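Local coordinates for protein transcriptional regulator, putative (Pseudomonas syringae pv. tomato, PDB 2R5F) that is probably a DNA-binding transcription factor of the SorC family, with the putative sugar-binding domain as the part deposited here, at residues 10-15 against 257-262; 28-31 against 37-40; 48-53 against 249-254. All coordinates share one frame; numbering follows the deposited sequence. Where two conformers were deposited one is given.

Contact 1 of 3, residues 10-15 against 257-262; sequences LELETR and GTARGL. With SO4 (sulfate ion), chain C.
Ala259 is the first residue of 257-262 to meet residues 10-15 of helix 10-20, and its partner is Leu12. The Ala259 CB methyl lies 3.7 Å from Leu12 CD2, with Leu12 CG just behind, while the other branch, Leu12 CD1, rests at 3.9 Å from Ala259 O. With CG anti to the backbone N (chi1 179°), the leucine projects from its helix so that both methyls address the same residue. The CA atoms of Leu12 and Ala259 are 7.3 Å apart.

One residue on, Arg260 adds its aliphatic stem: Arg260 CG lies 3.8 Å from Leu12 CD2, and the two side chains cross at about a right angle. The extended arginine carries its guanidinium to a bound sulfate, probably from the crystallisation liquor. Arg260 NH1 stays 3.5 Å from sulfate O4, a long approach, with the oxygen near the guanidinium plane.

The sulfate is held mainly by the first helix, whose N-terminal end, with its backbone N-H groups, probably helps to attract an anion. Leu12 N donates to sulfate O3 at 2.9 Å. Arg15 NH2 donates to sulfate O1 at 2.6 Å, and this bond is bent, with an N-H...O angle of 132°. His9 ND1 is hydrogen-bonded to the ion as well. Arg15 bends at chi3 (-70°), which lays its guanidinium over Glu11 O while an edge is offered to the sulfate.

Leu262, a turn beyond Thr258, packs on Leu16 of helix 10-20 and on Val237, Ile240 and Lys241 of helix 237-245. Helix 256-262, which directly follows strand 251-255, thus lies between helices 10-20 and 237-245, on the sheet face that Leu252 and Thr254 present.

Contact 2 of 3, residues 28-31 against 37-40; sequences VEAT and ESIK
Ala30 and Ser38 carry most of this contact, with Ile39 beside them. The Ala30 methyl points at the helix and fits against two neighbours at once: Ala30 CB is 3.5 Å from Ser38 OG and 3.8 Å from Ile39 CG1. Ile39 reaches it with that methylene because CG1 stands anti to the carbonyl carbon (chi1 -73°). Backbones are close here, the CA atoms of Ala30 and Ile39 being 5.0 Å apart.

The segments belong to a beta-alpha unit of the Rossmann-like sheet: 28-31 leaves the end of parallel strand 24-28. Residues 37-40 lie in the first turn or so of helix 36-54, folded back beside it. Asp35, just ahead of that helix, accepts a hydrogen bond from Ser38 N through OD2.

Ser38 OG faces the connecting loop, where Glu32 N is its hydrogen-bond partner. Ser38 OG is also hydrogen-bonded to a water at 2.8 Å. That water accepts from Thr31 N at 2.9 Å and donates to Ser38 O at 2.7 Å, so it bridges the loop backbone to the helix. Thr31 N approaches Ser38 OG itself to 3.2 Å, but at an angle too poor for a direct bond.

Contact 3 of 3, residues 48-53 against 249-254; sequences AHYLET and LDVLIT
Tyr50 spans the gap from residues 48-53 of helix 36-54 to Val251 and Ile253 on strand 251-255. A chi1 of 178° swings the ring away from the backbone N and out toward the sheet. Starting at the base, Tyr50 CB lies 4.3 Å from Ile253 CD1, a loose apolar touch made by the far methyl of the isoleucine. Ile253 is stretched out beyond CG1 (chi2 172°), and this extension lets it reach the root of the tyrosine.

Further along the ring the partner changes to Val251. Tyr50 CE1 is 4.2 Å from Val251 CG1, a methyl that approaches the ring obliquely, and Tyr50 CZ is equally far from Val251 CG2. The closest point comes at the tip, where Tyr50 OH sits 3.5 Å from Val251 CG2. The tyrosine and the valine point at each other from helix and strand, and the two valine branches share the outer half of the ring: CG1 lies near ring carbon CE1, CG2 near the phenolic oxygen.

Tyr50 is buried, and its hydroxyl is hydrogen-bonded to Arg226 NE, at the start of the neighbouring strand 226-230. That bond would also help fix where the end of the ring lies. The tyrosine spans a gap in which the nearest CA atoms, those of Tyr50 and Ile253, are 9.5 Å apart, and no hydrogen bond links residues 48-53 to 249-254.

Strand 251-255 runs parallel to strand 24-28 and to strand 226-230, pairing with both. Helix 36-54 covers this part of the sheet: Tyr50 also touches Gln24 on strand 24-28 and Leu228 on strand 226-230, while Val251 and Ile253 pack on Leu228 within the same layer.

How the contacts relate
From the N terminus, helix 10-20 opens contact 1, which closes only at helix 256-262, the last helix of the chain. Everything else is nested inside that loop. Contact 2 closes first, across the short loop between strand 24-28 and helix 36-54. Later in the same helix contact 3 opens, closing nearly 200 residues on at strand 251-255; contacts 2 and 3 are therefore in series. They meet where Val28 N probably bonds to Thr254 O at 3.0 Å. Contact 1 meets contact 3 through Ala259 on Thr254 and Leu262 on Leu252. Contact 1 joins the first and last helices, while contacts 2 and 3 hold helix 36-54 against the parallel strands 24-28 and 251-255.

Contact 1 of 3, residues 10-15 against 257-262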
loop_
_atom_site.group_PDB
_atom_site.type_symbol
_atom_site.label_atom_id
_atom_site.label_comp_id
_atom_site.label_asym_id
_atom_site.label_seq_id
_atom_site.Cartn_x
_atom_site.Cartn_y
_atom_site.Cartn_z
ATOM N N LEU A 10 -4.012 21.577 4.260
ATOM C CA LEU A 10 -2.749 21.739 3.537
ATOM C C LEU A 10 -1.587 22.033 4.460
ATOM O O LEU A 10 -0.456 21.615 4.197
ATOM C CB LEU A 10 -2.864 22.826 2.458
ATOM C CG LEU A 10 -3.757 22.583 1.227
ATOM C CD1 LEU A 10 -3.694 23.800 0.271
ATOM C CD2 LEU A 10 -3.443 21.280 0.482
ATOM N N GLU A 11 -1.870 22.763 5.540
ATOM C CA GLU A 11 -0.878 23.033 6.561
ATOM C C GLU A 11 -0.492 21.766 7.365
ATOM O O GLU A 11 0.678 21.533 7.670
ATOM C CB GLU A 11 -1.373 24.143 7.480
ATOM C CG GLU A 11 -1.711 25.441 6.732
ATOM C CD GLU A 11 -2.203 26.539 7.648
ATOM O OE1 GLU A 11 -2.559 26.244 8.824
ATOM O OE2 GLU A 11 -2.225 27.716 7.202
ATOM N N LEU A 12 -1.470 20.951 7.705
ATOM C CA LEU A 12 -1.194 19.684 8.386
ATOM C C LEU A 12 -0.328 18.763 7.491
ATOM O O LEU A 12 0.667 18.195 7.945
ATOM C CB LEU A 12 -2.515 19.011 8.790
ATOM C CG LEU A 12 -2.553 17.661 9.510
ATOM C CD1 LEU A 12 -1.693 17.745 10.766
ATOM C CD2 LEU A 12 -4.011 17.321 9.883
ATOM N N GLU A 13 -0.704 18.642 6.219
ATOM C CA GLU A 13 0.102 17.931 5.228
ATOM C C GLU A 13 1.565 18.384 5.238
ATOM O O GLU A 13 2.488 17.552 5.366
ATOM C CB GLU A 13 -0.497 18.141 3.836
ATOM C CG GLU A 13 -1.815 17.392 3.644
ATOM C CD GLU A 13 -2.466 17.611 2.267
ATOM O OE1 GLU A 13 -1.853 18.251 1.388
ATOM O OE2 GLU A 13 -3.609 17.127 2.062
ATOM N N THR A 14 1.762 19.707 5.108
ATOM C CA THR A 14 3.085 20.324 5.151
ATOM C C THR A 14 3.931 19.987 6.403
ATOM O O THR A 14 5.109 19.646 6.274
ATOM C CB THR A 14 2.970 21.866 4.988
ATOM O OG1 THR A 14 2.483 22.128 3.670
ATOM C CG2 THR A 14 4.302 22.525 5.158
ATOM N N ARG A 15 3.346 20.097 7.597
ATOM C CA ARG A 15 4.063 19.771 8.855
ATOM C C ARG A 15 4.508 18.303 8.920
ATOM O O ARG A 15 5.628 18.010 9.324
ATOM C CB ARG A 15 3.227 20.144 10.101
ATOM C CG ARG A 15 3.032 21.661 10.287
ATOM C CD ARG A 15 2.316 22.039 11.605
ATOM N NE ARG A 15 0.901 21.652 11.577
ATOM C CZ ARG A 15 -0.096 22.454 11.204
ATOM N NH1 ARG A 15 0.160 23.704 10.831
ATOM N NH2 ARG A 15 -1.345 22.003 11.198
ATOM N N GLY A 257 -7.836 12.614 11.559
ATOM C CA GLY A 257 -7.581 12.218 12.956
ATOM C C GLY A 257 -6.216 11.578 13.038
ATOM O O GLY A 257 -5.418 11.928 13.915
ATOM N N THR A 258 -5.939 10.666 12.109
ATOM C CA THR A 258 -4.654 9.993 12.031
ATOM C C THR A 258 -3.527 10.993 11.830
ATOM O O THR A 258 -2.512 10.905 12.488
ATOM C CB THR A 258 -4.607 8.927 10.899
ATOM O OG1 THR A 258 -5.653 7.965 11.120
ATOM C CG2 THR A 258 -3.249 8.191 10.896
ATOM N N ALA A 259 -3.715 11.921 10.901
ATOM C CA ALA A 259 -2.706 12.911 10.580
ATOM C C ALA A 259 -2.409 13.763 11.804
ATOM O O ALA A 259 -1.260 14.117 12.045
ATOM C CB ALA A 259 -3.167 13.782 9.416
ATOM N N ARG A 260 -3.452 14.084 12.572
ATOM C CA ARG A 260 -3.302 14.825 13.829
ATOM C C ARG A 260 -2.588 14.003 14.909
ATOM O O ARG A 260 -1.734 14.518 15.599
ATOM C CB ARG A 260 -4.644 15.403 14.291
ATOM C CG ARG A 260 -5.021 16.726 13.544
ATOM C CD ARG A 260 -6.432 17.247 13.846
ATOM N NE ARG A 260 -6.795 18.385 12.976
ATOM C CZ ARG A 260 -8.047 18.820 12.774
ATOM N NH1 ARG A 260 -8.283 19.847 11.958
ATOM N NH2 ARG A 260 -9.075 18.222 13.373
ATOM N N GLY A 261 -2.923 12.718 15.040
ATOM C CA GLY A 261 -2.175 11.814 15.918
ATOM C C GLY A 261 -0.672 11.719 15.652
ATOM O O GLY A 261 0.128 11.691 16.603
ATOM N N LEU A 262 -0.308 11.658 14.364
ATOM C CA LEU A 262 1.084 11.685 13.870
ATOM C C LEU A 262 1.793 13.042 14.024
ATOM O O LEU A 262 3.012 13.098 14.006
ATOM C CB LEU A 262 1.122 11.301 12.372
ATOM C CG LEU A 262 0.843 9.838 11.985
ATOM C CD1 LEU A 262 0.500 9.673 10.519
ATOM C CD2 LEU A 262 2.000 8.945 12.380
HETATM S S SO4 C . -4.853 22.047 9.378
HETATM O O1 SO4 C . -3.841 22.275 10.418
HETATM O O2 SO4 C . -5.699 23.224 9.203
HETATM O O3 SO4 C . -4.170 21.797 8.096
HETATM O O4 SO4 C . -5.712 20.934 9.817
#

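Contact 2 of 3, residues 28-31 against 37-40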
loop_
_atom_site.group_PDB
_atom_site.type_symbol
_atom_site.label_atom_id
_atom_site.label_comp_id
_atom_site.label_asym_id
_atom_site.label_seq_id
_atom_site.Cartn_x
_atom_site.Cartn_y
_atom_site.Cartn_z
ATOM N N VAL A 28 -7.336 13.414 3.987
ATOM C CA VAL A 28 -8.740 13.297 3.626
ATOM C C VAL A 28 -9.610 13.396 4.874
ATOM O O VAL A 28 -9.162 13.059 5.971
ATOM C CB VAL A 28 -9.028 11.992 2.801
ATOM C CG1 VAL A 28 -7.979 11.822 1.671
ATOM C CG2 VAL A 28 -9.035 10.707 3.698
ATOM N N GLU A 29 -10.833 13.902 4.713
ATOM C CA GLU A 29 -11.829 13.853 5.768
ATOM C C GLU A 29 -12.800 12.696 5.525
ATOM O O GLU A 29 -13.423 12.608 4.467
ATOM C CB GLU A 29 -12.603 15.176 5.861
ATOM C CG GLU A 29 -11.759 16.390 6.229
ATOM C CD GLU A 29 -12.565 17.669 6.342
ATOM O OE1 GLU A 29 -13.713 17.698 5.866
ATOM O OE2 GLU A 29 -12.054 18.652 6.900
ATOM N N ALA A 30 -12.917 11.805 6.501
ATOM C CA ALA A 30 -13.934 10.762 6.474
ATOM C C ALA A 30 -15.308 11.383 6.694
ATOM O O ALA A 30 -15.444 12.326 7.472
ATOM C CB ALA A 30 -13.654 9.721 7.551
ATOM N N THR A 31 -16.331 10.856 6.022
ATOM C CA THR A 31 -17.702 11.242 6.341
ATOM C C THR A 31 -17.951 11.024 7.840
ATOM O O THR A 31 -18.492 11.910 8.523
ATOM C CB THR A 31 -18.765 10.477 5.518
ATOM O OG1 THR A 31 -18.515 10.638 4.114
ATOM C CG2 THR A 31 -20.164 11.019 5.843
ATOM N N GLU A 37 -14.356 2.159 8.714
ATOM C CA GLU A 37 -14.853 1.902 7.349
ATOM C C GLU A 37 -15.036 3.197 6.560
ATOM O O GLU A 37 -14.720 3.261 5.375
ATOM C CB GLU A 37 -16.162 1.099 7.391
ATOM C CG GLU A 37 -16.776 0.745 6.012
ATOM C CD GLU A 37 -15.872 -0.121 5.101
ATOM O OE1 GLU A 37 -14.778 -0.560 5.539
ATOM O OE2 GLU A 37 -16.274 -0.370 3.935
ATOM N N SER A 38 -15.563 4.223 7.228
ATOM C CA SER A 38 -15.660 5.541 6.622
ATOM C C SER A 38 -14.273 6.077 6.255
ATOM O O SER A 38 -14.097 6.671 5.197
ATOM C CB SER A 38 -16.341 6.522 7.546
ATOM O OG SER A 38 -16.454 7.758 6.873
ATOM N N ILE A 39 -13.307 5.866 7.151
ATOM C CA ILE A 39 -11.911 6.221 6.911
ATOM C C ILE A 39 -11.305 5.454 5.732
ATOM O O ILE A 39 -10.611 6.043 4.913
ATOM C CB ILE A 39 -11.035 6.040 8.181
ATOM C CG1 ILE A 39 -11.344 7.147 9.196
ATOM C CG2 ILE A 39 -9.522 6.024 7.799
ATOM C CD1 ILE A 39 -10.838 6.877 10.592
ATOM N N LYS A 40 -11.568 4.149 5.636
ATOM C CA LYS A 40 -10.997 3.350 4.542
ATOM C C LYS A 40 -11.521 3.825 3.197
ATOM O O LYS A 40 -10.760 3.868 2.231
ATOM C CB LYS A 40 -11.300 1.862 4.679
ATOM C CG LYS A 40 -10.472 1.107 5.710
ATOM C CD LYS A 40 -10.577 -0.402 5.461
ATOM C CE LYS A 40 -11.570 -1.059 6.358
ATOM N NZ LYS A 40 -11.920 -2.390 5.825
HETATM O O HOH W 1 -15.774 8.623 4.274
#

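Contact 3 of 3, residues 48-53 against 249-254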
loop_
_atom_site.group_PDB
_atom_site.type_symbol
_atom_site.label_atom_id
_atom_site.label_comp_id
_atom_site.label_asym_id
_atom_site.label_seq_id
_atom_site.Cartn_x
_atom_site.Cartn_y
_atom_site.Cartn_z
ATOM N N ALA A 48 -7.782 6.315 -5.539
ATOM C CA ALA A 48 -8.260 6.135 -6.900
ATOM C C ALA A 48 -7.949 7.357 -7.751
ATOM O O ALA A 48 -7.443 7.227 -8.877
ATOM C CB ALA A 48 -9.770 5.823 -6.914
ATOM N N HIS A 49 -8.260 8.536 -7.209
ATOM C CA HIS A 49 -8.075 9.816 -7.902
ATOM C C HIS A 49 -6.592 10.087 -8.152
ATOM O O HIS A 49 -6.216 10.499 -9.243
ATOM C CB HIS A 49 -8.697 10.978 -7.094
ATOM C CG HIS A 49 -10.197 11.034 -7.136
ATOM N ND1 HIS A 49 -10.997 9.919 -6.989
ATOM C CD2 HIS A 49 -11.043 12.085 -7.273
ATOM C CE1 HIS A 49 -12.269 10.278 -7.053
ATOM N NE2 HIS A 49 -12.325 11.589 -7.222
ATOM N N TYR A 50 -5.768 9.866 -7.126
ATOM C CA TYR A 50 -4.299 9.972 -7.209
ATOM C C TYR A 50 -3.726 9.180 -8.394
ATOM O O TYR A 50 -2.886 9.676 -9.160
ATOM C CB TYR A 50 -3.656 9.470 -5.908
ATOM C CG TYR A 50 -2.139 9.501 -5.928
ATOM C CD1 TYR A 50 -1.437 10.664 -5.595
ATOM C CD2 TYR A 50 -1.408 8.384 -6.304
ATOM C CE1 TYR A 50 -0.050 10.706 -5.640
ATOM C CE2 TYR A 50 -0.004 8.415 -6.341
ATOM C CZ TYR A 50 0.661 9.577 -6.010
ATOM O OH TYR A 50 2.046 9.611 -6.055
ATOM N N LEU A 51 -4.193 7.946 -8.523
ATOM C CA LEU A 51 -3.735 7.020 -9.534
ATOM C C LEU A 51 -4.269 7.452 -10.895
ATOM O O LEU A 51 -3.619 7.230 -11.908
ATOM C CB LEU A 51 -4.229 5.617 -9.189
ATOM C CG LEU A 51 -3.166 4.533 -9.161
ATOM C CD1 LEU A 51 -2.474 4.556 -7.843
ATOM C CD2 LEU A 51 -3.768 3.149 -9.454
ATOM N N GLU A 52 -5.451 8.073 -10.914
ATOM C CA GLU A 52 -6.002 8.697 -12.126
ATOM C C GLU A 52 -5.220 9.907 -12.620
ATOM O O GLU A 52 -5.256 10.217 -13.792
ATOM C CB GLU A 52 -7.430 9.175 -11.885
ATOM C CG GLU A 52 -8.506 8.148 -12.112
ATOM C CD GLU A 52 -9.703 8.372 -11.196
ATOM O OE1 GLU A 52 -10.183 9.532 -11.086
ATOM O OE2 GLU A 52 -10.154 7.375 -10.583
ATOM N N THR A 53 -4.546 10.623 -11.731
ATOM C CA THR A 53 -3.859 11.828 -12.150
ATOM C C THR A 53 -2.332 11.744 -12.067
ATOM O O THR A 53 -1.628 12.558 -12.659
ATOM C CB THR A 53 -4.397 13.078 -11.406
ATOM O OG1 THR A 53 -3.933 13.099 -10.053
ATOM C CG2 THR A 53 -5.936 13.106 -11.418
ATOM N N LEU A 249 7.805 4.986 2.969
ATOM C CA LEU A 249 6.798 5.674 2.189
ATOM C C LEU A 249 7.312 6.942 1.536
ATOM O O LEU A 249 8.115 7.682 2.113
ATOM C CB LEU A 249 5.607 6.022 3.100
ATOM C CG LEU A 249 5.007 4.865 3.891
ATOM C CD1 LEU A 249 3.875 5.380 4.755
ATOM C CD2 LEU A 249 4.543 3.720 2.904
ATOM N N ASP A 250 6.829 7.187 0.325
ATOM C CA ASP A 250 7.043 8.425 -0.398
ATOM C C ASP A 250 5.771 9.287 -0.461
ATOM O O ASP A 250 5.844 10.507 -0.528
ATOM C CB ASP A 250 7.546 8.089 -1.798
ATOM C CG ASP A 250 8.879 7.356 -1.759
ATOM O OD1 ASP A 250 9.884 8.024 -1.414
ATOM O OD2 ASP A 250 8.913 6.122 -2.029
ATOM N N VAL A 251 4.613 8.635 -0.455
ATOM C CA VAL A 251 3.312 9.277 -0.395
ATOM C C VAL A 251 2.498 8.547 0.660
ATOM O O VAL A 251 2.461 7.310 0.710
ATOM C CB VAL A 251 2.573 9.233 -1.777
ATOM C CG1 VAL A 251 1.229 10.041 -1.743
ATOM C CG2 VAL A 251 3.500 9.723 -2.921
ATOM N N LEU A 252 1.860 9.314 1.538
ATOM C CA LEU A 252 0.914 8.732 2.479
ATOM C C LEU A 252 -0.397 9.409 2.277
ATOM O O LEU A 252 -0.446 10.629 2.256
ATOM C CB LEU A 252 1.392 8.939 3.929
ATOM C CG LEU A 252 0.386 8.655 5.031
ATOM C CD1 LEU A 252 0.083 7.148 5.210
ATOM C CD2 LEU A 252 0.907 9.331 6.325
ATOM N N ILE A 253 -1.449 8.616 2.093
ATOM C CA ILE A 253 -2.814 9.113 2.113
ATOM C C ILE A 253 -3.504 8.601 3.381
ATOM O O ILE A 253 -3.514 7.403 3.641
ATOM C CB ILE A 253 -3.615 8.673 0.879
ATOM C CG1 ILE A 253 -2.869 9.118 -0.411
ATOM C CG2 ILE A 253 -5.033 9.241 0.977
ATOM C CD1 ILE A 253 -3.496 8.556 -1.729
ATOM N N THR A 254 -4.030 9.534 4.184
ATOM C CA THR A 254 -4.547 9.203 5.490
ATOM C C THR A 254 -5.630 10.188 5.883
ATOM O O THR A 254 -5.810 11.222 5.246
ATOM C CB THR A 254 -3.398 9.166 6.573
ATOM O OG1 THR A 254 -3.903 8.534 7.748
ATOM C CG2 THR A 254 -2.858 10.549 6.930
#